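Local structure of ferritin heavy chain (Trichoplusia ni, 1Z6O) at residues Leu37-Met42 with Leu113-Asp118; Gly43-Lys48 with Arg99-Gly104; Lys121-Val126 with Asp148-Gln153. The protein stores iron as the ferroxidase-bearing heavy chain of a secreted insect ferritin, oxidising ferrous iron with dioxygen for deposition as a ferric mineral. One frame throughout, in Å; residues are numbered along the deposited sequence.

Interaction 1 (Leu37-Met42 with Leu113-Asp118); sequences LQYLAM and LSMESD
The phenol of Y39 and the carboxylate of E116 make the one hydrogen bond between segments 37-42 and 113-118. The hydroxyl OH donates to OE2 of E116 over 2.6 Å, arriving at the anti lone pair, on the side away from OE1. OE2 lies in the ring plane at its edge, and ring and carboxylate are almost coplanar, 9° apart. The other oxygen, OE1, accepts from the amide of Q153, and with both oxygens gripped the carboxylate has little freedom to rotate. This is the four-helix bundle of the ferritins, in which segments 37-42 of helix 19-47 and 113-118 of helix 105-132 run antiparallel at 172°. The axes of these segments stand 12.2 Å apart, a gap that takes long side chains to span. E116 is inferred to be a ligand of the second iron of the diiron ferroxidase centre, which makes Y39 a probable second-shell residue that orients it.

The remaining contacts are van der Waals and gather round M115. Its chain bends at chi3 (52°), which turns CE back over one face of the Y39 ring, 4.0 Å from the centroid, in a CH-pi contact; SD lies farther off above the same ring, a Met-aromatic pairing. SD also meets Q38 CG at 3.7 Å and M42 CE at 3.8 Å. Flexible, polarisable methionines suit this seam between a ring and aliphatic chains, while the amide of Q38 turns to the carbonyl of R99.

Interaction 2 (Gly43-Lys48 with Arg99-Gly104); sequences GAHFSK and RSSWKG
H45 and W102 form the tight part of this contact, in an offset edge-to-face arrangement. The six-membered ring of the indole turns its edge to the imidazole face with planes at 74° and centroids 5.7 Å apart, and its CZ3 touches CB of H45 at 3.8 Å. H45 reaches the loop because chi1 of 173° sets CG opposite the backbone N. Beside it, the tip of F46, CZ, meets the backbone of G104, the residue at the N-cap of helix 105-132, at its O over 3.8 Å, with that oxygen at the ring's edge.

The other side is wet. Water 1 lies 2.8 Å from H45 ND1, accepts from K48 NZ and donates to S100 O, so one molecule joins the helix end to the loop. Water 2 lies 2.9 Å from H45 NE2. Histidine suits this border, offering CB and CG to the indole edge while its two ring nitrogens lie beside waters. Within the loop, R99 NE donates to S101 O at 3.0 Å while its guanidinium lies over the indole, and W102 NE1 bonds H111. Away from the iron site, the arrangement fastens the long crossover that links the two helical hairpins of a ferritin bundle to the end of helix 19-47.

Interaction 3 (Lys121-Val126 with Asp148-Gln153); sequences KSIRNV and DFLEEQ
I123 enters the face of helix 139-168 with both its branches. At its root, CB already lies 4.0 Å from CD2 of L150. From there the short branch, CG2, presses on that same methyl at 3.7 Å, the two chains lying alongside and pointing opposite ways. The longer branch leaves through CG1, which chi1 of -70° sets opposite the carbonyl carbon, and ends in CD1. This terminal methyl meets CB of F149 at 4.0 Å and CG of Q153 at 3.8 Å, and it lies at the edge of the phenyl ring. Isoleucine suits the place, with a short arm for L150 and a longer one that reaches F149 and Q153. With an alanine here both arms go, which would probably open a gap beside L150 and F149 and leave the aliphatic part of Q153, whose amide bonds E116, less firmly held. Alongside, CG of R124 packs on L150 CD2 at 4.1 Å, while its guanidinium turns outward to N137 and F136 of a second heavy-chain subunit. Segments 121-126 and 148-153 cross antiparallel at -161°, and around them helix 19-47 touches I123 through Q28, helix 54-80 meets F149 through K73 and L74, and the second subunit packs on L150 through its Y139.

Interactions 1 and 3 lie in the buried interior of the bundle and share helix 105-132, whereas interaction 2 sits farther out, partly buried, where helix 19-47 ends. Their chemistry follows their place: interaction 1 sets a short hydrogen bond beside methionine packing, interaction 3 is apolar between its segments, and interaction 2 mixes aromatic rings with bridging waters. E116 OE1 and Q153 NE2, 3.0 Å apart, connect interactions 1 and 3 close to the bound iron. Interaction 2 joins interaction 1 through helix 19-47 and through W102, which packs on Q38 and M42; it does not touch interaction 3, the nearest atoms being about 16 Å apart.

Interaction 1 (Leu37-Met42 with Leu113-Asp118)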
loop_
_atom_site.group_PDB
_atom_site.type_symbol
_atom_site.label_atom_id
_atom_site.label_comp_id
_atom_site.label_asym_id
_atom_site.label_seq_id
_atom_site.Cartn_x
_atom_site.Cartn_y
_atom_site.Cartn_z
ATOM N N LEU M 37 -51.742 -7.085 3.012
ATOM C CA LEU M 37 -52.601 -6.430 2.020
ATOM C C LEU M 37 -53.140 -5.097 2.527
ATOM O O LEU M 37 -53.269 -4.143 1.758
ATOM C CB LEU M 37 -53.774 -7.341 1.636
ATOM C CG LEU M 37 -53.363 -8.746 1.165
ATOM C CD1 LEU M 37 -54.594 -9.567 0.810
ATOM C CD2 LEU M 37 -52.457 -8.631 -0.032
ATOM N N GLN M 38 -53.458 -5.022 3.814
ATOM C CA GLN M 38 -53.974 -3.768 4.359
ATOM C C GLN M 38 -52.859 -2.707 4.366
ATOM O O GLN M 38 -53.119 -1.529 4.119
ATOM C CB GLN M 38 -54.545 -3.982 5.774
ATOM C CG GLN M 38 -55.130 -2.704 6.390
ATOM C CD GLN M 38 -56.292 -2.145 5.576
ATOM O OE1 GLN M 38 -57.436 -2.550 5.754
ATOM N NE2 GLN M 38 -55.993 -1.226 4.660
ATOM N N TYR M 39 -51.619 -3.116 4.651
ATOM C CA TYR M 39 -50.497 -2.170 4.623
ATOM C C TYR M 39 -50.224 -1.713 3.188
ATOM O O TYR M 39 -49.836 -0.564 2.971
ATOM C CB TYR M 39 -49.229 -2.795 5.225
ATOM C CG TYR M 39 -49.199 -2.742 6.736
ATOM C CD1 TYR M 39 -48.906 -3.877 7.496
ATOM C CD2 TYR M 39 -49.401 -1.532 7.407
ATOM C CE1 TYR M 39 -48.806 -3.808 8.902
ATOM C CE2 TYR M 39 -49.301 -1.449 8.799
ATOM C CZ TYR M 39 -49.003 -2.584 9.538
ATOM O OH TYR M 39 -48.876 -2.470 10.905
ATOM N N LEU M 40 -50.405 -2.598 2.204
ATOM C CA LEU M 40 -50.199 -2.182 0.807
ATOM C C LEU M 40 -51.167 -1.052 0.474
ATOM O O LEU M 40 -50.817 -0.116 -0.241
ATOM C CB LEU M 40 -50.475 -3.321 -0.190
ATOM C CG LEU M 40 -49.408 -4.366 -0.504
ATOM C CD1 LEU M 40 -49.951 -5.314 -1.599
ATOM C CD2 LEU M 40 -48.124 -3.668 -0.987
ATOM N N ALA M 41 -52.401 -1.158 0.961
ATOM C CA ALA M 41 -53.396 -0.121 0.687
ATOM C C ALA M 41 -53.007 1.200 1.359
ATOM O O ALA M 41 -53.287 2.274 0.821
ATOM C CB ALA M 41 -54.792 -0.582 1.155
ATOM N N MET M 42 -52.373 1.136 2.531
ATOM C CA MET M 42 -51.929 2.364 3.192
ATOM C C MET M 42 -50.797 2.980 2.377
ATOM O O MET M 42 -50.752 4.194 2.181
ATOM C CB MET M 42 -51.426 2.086 4.612
ATOM C CG MET M 42 -52.515 1.688 5.590
ATOM S SD MET M 42 -51.825 1.617 7.289
ATOM C CE MET M 42 -53.301 1.147 8.227
ATOM N N LEU M 113 -51.555 0.608 14.597
ATOM C CA LEU M 113 -51.369 0.183 15.989
ATOM C C LEU M 113 -52.462 -0.821 16.384
ATOM O O LEU M 113 -52.192 -1.832 17.028
ATOM C CB LEU M 113 -51.411 1.402 16.925
ATOM C CG LEU M 113 -51.319 1.156 18.443
ATOM C CD1 LEU M 113 -50.050 0.353 18.782
ATOM C CD2 LEU M 113 -51.305 2.520 19.167
ATOM N N SER M 114 -53.696 -0.539 15.987
ATOM C CA SER M 114 -54.818 -1.427 16.285
ATOM C C SER M 114 -54.672 -2.777 15.556
ATOM O O SER M 114 -54.994 -3.829 16.110
ATOM C CB SER M 114 -56.131 -0.732 15.886
ATOM O OG SER M 114 -57.214 -1.630 15.977
ATOM N N MET M 115 -54.195 -2.749 14.313
ATOM C CA MET M 115 -53.972 -3.988 13.558
ATOM C C MET M 115 -52.894 -4.817 14.271
ATOM O O MET M 115 -53.025 -6.031 14.415
ATOM C CB MET M 115 -53.457 -3.694 12.135
ATOM C CG MET M 115 -54.421 -2.969 11.203
ATOM S SD MET M 115 -53.540 -2.403 9.681
ATOM C CE MET M 115 -52.749 -3.993 9.178
ATOM N N GLU M 116 -51.812 -4.166 14.694
ATOM C CA GLU M 116 -50.728 -4.884 15.373
ATOM C C GLU M 116 -51.217 -5.459 16.699
ATOM O O GLU M 116 -50.880 -6.581 17.063
ATOM C CB GLU M 116 -49.524 -3.959 15.614
ATOM C CG GLU M 116 -48.798 -3.544 14.325
ATOM C CD GLU M 116 -48.376 -4.740 13.461
ATOM O OE1 GLU M 116 -48.030 -5.803 14.022
ATOM O OE2 GLU M 116 -48.378 -4.618 12.213
ATOM N N SER M 117 -52.015 -4.676 17.413
ATOM C CA SER M 117 -52.584 -5.098 18.689
ATOM C C SER M 117 -53.443 -6.370 18.468
ATOM O O SER M 117 -53.412 -7.312 19.275
ATOM C CB SER M 117 -53.430 -3.927 19.262
ATOM O OG SER M 117 -54.027 -4.294 20.483
ATOM N N ASP M 118 -54.209 -6.402 17.379
ATOM C CA ASP M 118 -55.026 -7.584 17.054
ATOM C C ASP M 118 -54.138 -8.790 16.735
ATOM O O ASP M 118 -54.447 -9.926 17.117
ATOM C CB ASP M 118 -55.912 -7.333 15.829
ATOM C CG ASP M 118 -57.068 -6.403 16.123
ATOM O OD1 ASP M 118 -57.411 -6.229 17.312
ATOM O OD2 ASP M 118 -57.642 -5.858 15.157
#

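Interaction 2 (Gly43-Lys48 with Arg99-Gly104)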
loop_
_atom_site.group_PDB
_atom_site.type_symbol
_atom_site.label_atom_id
_atom_site.label_comp_id
_atom_site.label_asym_id
_atom_site.label_seq_id
_atom_site.Cartn_x
_atom_site.Cartn_y
_atom_site.Cartn_z
ATOM N N GLY M 43 -49.874 2.145 1.912
ATOM C CA GLY M 43 -48.779 2.659 1.096
ATOM C C GLY M 43 -49.328 3.340 -0.155
ATOM O O GLY M 43 -48.873 4.417 -0.555
ATOM N N ALA M 44 -50.317 2.709 -0.781
ATOM C CA ALA M 44 -50.934 3.265 -1.989
ATOM C C ALA M 44 -51.589 4.622 -1.697
ATOM O O ALA M 44 -51.475 5.561 -2.484
ATOM C CB ALA M 44 -51.996 2.288 -2.529
ATOM N N HIS M 45 -52.288 4.722 -0.570
ATOM C CA HIS M 45 -52.956 5.975 -0.215
ATOM C C HIS M 45 -51.973 7.134 -0.050
ATOM O O HIS M 45 -52.180 8.216 -0.598
ATOM C CB HIS M 45 -53.753 5.810 1.090
ATOM C CG HIS M 45 -54.328 7.095 1.606
ATOM N ND1 HIS M 45 -55.509 7.628 1.130
ATOM C CD2 HIS M 45 -53.859 7.977 2.522
ATOM C CE1 HIS M 45 -55.743 8.783 1.731
ATOM N NE2 HIS M 45 -54.757 9.019 2.581
ATOM N N PHE M 46 -50.901 6.921 0.706
ATOM C CA PHE M 46 -49.955 8.010 0.915
ATOM C C PHE M 46 -49.077 8.317 -0.288
ATOM O O PHE M 46 -48.372 9.327 -0.299
ATOM C CB PHE M 46 -49.127 7.759 2.189
ATOM C CG PHE M 46 -49.954 7.870 3.450
ATOM C CD1 PHE M 46 -50.449 6.732 4.078
ATOM C CD2 PHE M 46 -50.329 9.128 3.936
ATOM C CE1 PHE M 46 -51.320 6.836 5.177
ATOM C CE2 PHE M 46 -51.201 9.253 5.034
ATOM C CZ PHE M 46 -51.696 8.106 5.654
ATOM N N SER M 47 -49.140 7.457 -1.306
ATOM C CA SER M 47 -48.396 7.670 -2.549
ATOM C C SER M 47 -49.173 8.590 -3.505
ATOM O O SER M 47 -48.604 9.088 -4.474
ATOM C CB SER M 47 -48.150 6.336 -3.274
ATOM O OG SER M 47 -47.267 5.516 -2.534
ATOM N N LYS M 48 -50.465 8.804 -3.257
ATOM C CA LYS M 48 -51.265 9.658 -4.152
ATOM C C LYS M 48 -50.724 11.080 -4.246
ATOM O O LYS M 48 -50.256 11.641 -3.252
ATOM C CB LYS M 48 -52.729 9.721 -3.697
ATOM C CG LYS M 48 -53.446 8.377 -3.736
ATOM C CD LYS M 48 -54.965 8.534 -3.596
ATOM C CE LYS M 48 -55.353 9.274 -2.339
ATOM N NZ LYS M 48 -56.839 9.348 -2.184
ATOM N N ARG M 99 -60.161 -1.368 4.300
ATOM C CA ARG M 99 -60.042 0.082 4.271
ATOM C C ARG M 99 -59.060 0.532 3.202
ATOM O O ARG M 99 -58.045 -0.126 2.968
ATOM C CB ARG M 99 -59.613 0.573 5.656
ATOM C CG ARG M 99 -59.766 2.075 5.843
ATOM C CD ARG M 99 -59.828 2.461 7.316
ATOM N NE ARG M 99 -59.790 3.911 7.481
ATOM C CZ ARG M 99 -59.547 4.518 8.636
ATOM N NH1 ARG M 99 -59.324 3.795 9.734
ATOM N NH2 ARG M 99 -59.509 5.843 8.692
ATOM N N SER M 100 -59.354 1.650 2.547
ATOM C CA SER M 100 -58.467 2.129 1.489
ATOM C C SER M 100 -58.126 3.607 1.594
ATOM O O SER M 100 -57.349 4.127 0.791
ATOM C CB SER M 100 -59.091 1.844 0.118
ATOM O OG SER M 100 -60.294 2.574 -0.035
ATOM N N SER M 101 -58.683 4.285 2.591
ATOM C CA SER M 101 -58.405 5.709 2.761
ATOM C C SER M 101 -58.316 6.073 4.241
ATOM O O SER M 101 -58.976 5.449 5.068
ATOM C CB SER M 101 -59.517 6.532 2.092
ATOM O OG SER M 101 -59.236 7.913 2.199
ATOM N N TRP M 102 -57.495 7.074 4.558
ATOM C CA TRP M 102 -57.293 7.556 5.928
ATOM C C TRP M 102 -57.275 9.084 5.868
ATOM O O TRP M 102 -56.798 9.664 4.895
ATOM C CB TRP M 102 -55.949 7.036 6.493
ATOM C CG TRP M 102 -55.948 5.532 6.674
ATOM C CD1 TRP M 102 -56.275 4.837 7.811
ATOM C CD2 TRP M 102 -55.776 4.553 5.641
ATOM N NE1 TRP M 102 -56.329 3.484 7.540
ATOM C CE2 TRP M 102 -56.030 3.286 6.215
ATOM C CE3 TRP M 102 -55.440 4.626 4.278
ATOM C CZ2 TRP M 102 -55.964 2.100 5.473
ATOM C CZ3 TRP M 102 -55.374 3.442 3.536
ATOM C CH2 TRP M 102 -55.637 2.198 4.138
ATOM N N LYS M 103 -57.783 9.742 6.903
ATOM C CA LYS M 103 -57.813 11.205 6.906
ATOM C C LYS M 103 -56.419 11.825 6.912
ATOM O O LYS M 103 -56.184 12.850 6.278
ATOM C CB LYS M 103 -58.609 11.719 8.105
ATOM C CG LYS M 103 -60.079 11.341 8.049
ATOM C CD LYS M 103 -60.842 11.865 9.262
ATOM C CE LYS M 103 -62.282 11.369 9.270
ATOM N NZ LYS M 103 -63.037 11.864 10.459
ATOM N N GLY M 104 -55.491 11.202 7.622
ATOM C CA GLY M 104 -54.137 11.724 7.673
ATOM C C GLY M 104 -53.206 10.694 8.281
ATOM O O GLY M 104 -53.620 9.555 8.530
HETATM O O HOH W 1 -57.043 6.636 -0.952
HETATM O O HOH W 2 -54.337 11.386 4.118
HETATM O O HOH W 3 -59.536 9.283 -0.237
#

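Interaction 3 (Lys121-Val126 with Asp148-Gln153)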
loop_
_atom_site.group_PDB
_atom_site.type_symbol
_atom_site.label_atom_id
_atom_site.label_comp_id
_atom_site.label_asym_id
_atom_site.label_seq_id
_atom_site.Cartn_x
_atom_site.Cartn_y
_atom_site.Cartn_z
ATOM N N LYS M 121 -52.682 -10.239 19.981
ATOM C CA LYS M 121 -53.688 -11.020 20.688
ATOM C C LYS M 121 -53.887 -12.375 19.989
ATOM O O LYS M 121 -54.019 -13.417 20.637
ATOM C CB LYS M 121 -54.995 -10.228 20.709
ATOM C CG LYS M 121 -56.127 -10.873 21.464
ATOM C CD LYS M 121 -57.317 -9.911 21.496
ATOM C CE LYS M 121 -58.565 -10.596 22.027
ATOM N NZ LYS M 121 -59.772 -9.719 21.914
ATOM N N SER M 122 -53.900 -12.365 18.663
ATOM C CA SER M 122 -54.074 -13.606 17.918
ATOM C C SER M 122 -52.888 -14.565 18.138
ATOM O O SER M 122 -53.080 -15.773 18.309
ATOM C CB SER M 122 -54.257 -13.292 16.422
ATOM O OG SER M 122 -54.345 -14.494 15.680
ATOM N N ILE M 123 -51.662 -14.041 18.140
ATOM C CA ILE M 123 -50.492 -14.895 18.375
ATOM C C ILE M 123 -50.564 -15.489 19.792
ATOM O O ILE M 123 -50.237 -16.654 19.997
ATOM C CB ILE M 123 -49.168 -14.088 18.201
ATOM C CG1 ILE M 123 -48.976 -13.761 16.708
ATOM C CG2 ILE M 123 -47.959 -14.905 18.717
ATOM C CD1 ILE M 123 -47.964 -12.662 16.448
ATOM N N ARG M 124 -50.985 -14.689 20.770
ATOM C CA ARG M 124 -51.110 -15.201 22.136
ATOM C C ARG M 124 -52.149 -16.335 22.155
ATOM O O ARG M 124 -52.010 -17.297 22.914
ATOM C CB ARG M 124 -51.493 -14.064 23.112
ATOM C CG ARG M 124 -50.317 -13.074 23.405
ATOM C CD ARG M 124 -50.800 -11.864 24.235
ATOM N NE ARG M 124 -51.602 -12.356 25.345
ATOM C CZ ARG M 124 -51.107 -12.833 26.479
ATOM N NH1 ARG M 124 -49.796 -12.846 26.694
ATOM N NH2 ARG M 124 -51.920 -13.410 27.353
ATOM N N ASN M 125 -53.184 -16.235 21.323
ATOM C CA ASN M 125 -54.175 -17.312 21.256
ATOM C C ASN M 125 -53.616 -18.559 20.569
ATOM O O ASN M 125 -54.015 -19.674 20.892
ATOM C CB ASN M 125 -55.453 -16.838 20.557
ATOM C CG ASN M 125 -56.313 -15.987 21.476
ATOM O OD1 ASN M 125 -56.388 -16.252 22.677
ATOM N ND2 ASN M 125 -56.964 -14.974 20.926
ATOM N N VAL M 126 -52.695 -18.389 19.620
ATOM C CA VAL M 126 -52.070 -19.561 18.985
ATOM C C VAL M 126 -51.208 -20.236 20.063
ATOM O O VAL M 126 -51.183 -21.466 20.199
ATOM C CB VAL M 126 -51.146 -19.160 17.802
ATOM C CG1 VAL M 126 -50.470 -20.417 17.214
ATOM C CG2 VAL M 126 -51.968 -18.441 16.710
ATOM N N ASP M 148 -39.765 -14.956 19.194
ATOM C CA ASP M 148 -39.573 -14.300 17.906
ATOM C C ASP M 148 -40.750 -13.407 17.538
ATOM O O ASP M 148 -40.601 -12.196 17.391
ATOM C CB ASP M 148 -39.393 -15.340 16.805
ATOM C CG ASP M 148 -37.977 -15.863 16.728
ATOM O OD1 ASP M 148 -37.209 -15.364 15.874
ATOM O OD2 ASP M 148 -37.631 -16.765 17.525
ATOM N N PHE M 149 -41.924 -14.007 17.396
ATOM C CA PHE M 149 -43.094 -13.237 17.004
ATOM C C PHE M 149 -43.570 -12.208 18.012
ATOM O O PHE M 149 -43.770 -11.054 17.641
ATOM C CB PHE M 149 -44.235 -14.177 16.605
ATOM C CG PHE M 149 -44.070 -14.740 15.219
ATOM C CD1 PHE M 149 -43.078 -15.674 14.952
ATOM C CD2 PHE M 149 -44.839 -14.255 14.163
ATOM C CE1 PHE M 149 -42.841 -16.115 13.642
ATOM C CE2 PHE M 149 -44.609 -14.689 12.852
ATOM C CZ PHE M 149 -43.607 -15.615 12.596
ATOM N N LEU M 150 -43.746 -12.584 19.278
ATOM C CA LEU M 150 -44.204 -11.585 20.248
ATOM C C LEU M 150 -43.161 -10.486 20.440
ATOM O O LEU M 150 -43.506 -9.324 20.645
ATOM C CB LEU M 150 -44.550 -12.231 21.598
ATOM C CG LEU M 150 -45.848 -13.056 21.604
ATOM C CD1 LEU M 150 -46.168 -13.508 23.048
ATOM C CD2 LEU M 150 -47.010 -12.202 21.059
ATOM N N GLU M 151 -41.885 -10.845 20.372
ATOM C CA GLU M 151 -40.816 -9.849 20.520
ATOM C C GLU M 151 -41.012 -8.745 19.465
ATOM O O GLU M 151 -41.015 -7.547 19.778
ATOM C CB GLU M 151 -39.457 -10.526 20.320
ATOM C CG GLU M 151 -38.262 -9.581 20.239
ATOM C CD GLU M 151 -37.996 -8.853 21.541
ATOM O OE1 GLU M 151 -38.537 -9.276 22.587
ATOM O OE2 GLU M 151 -37.234 -7.863 21.526
ATOM N N GLU M 152 -41.198 -9.154 18.216
ATOM C CA GLU M 152 -41.401 -8.197 17.133
ATOM C C GLU M 152 -42.691 -7.392 17.350
ATOM O O GLU M 152 -42.743 -6.187 17.066
ATOM C CB GLU M 152 -41.475 -8.933 15.791
ATOM C CG GLU M 152 -40.960 -8.109 14.638
ATOM C CD GLU M 152 -39.456 -7.852 14.734
ATOM O OE1 GLU M 152 -38.950 -6.987 13.985
ATOM O OE2 GLU M 152 -38.783 -8.519 15.556
ATOM N N GLN M 153 -43.735 -8.055 17.843
ATOM C CA GLN M 153 -45.007 -7.369 18.084
ATOM C C GLN M 153 -44.911 -6.269 19.127
ATOM O O GLN M 153 -45.380 -5.154 18.892
ATOM C CB GLN M 153 -46.097 -8.355 18.545
ATOM C CG GLN M 153 -46.639 -9.274 17.443
ATOM C CD GLN M 153 -47.025 -8.498 16.198
ATOM O OE1 GLN M 153 -46.357 -8.594 15.171
ATOM N NE2 GLN M 153 -48.094 -7.702 16.291
#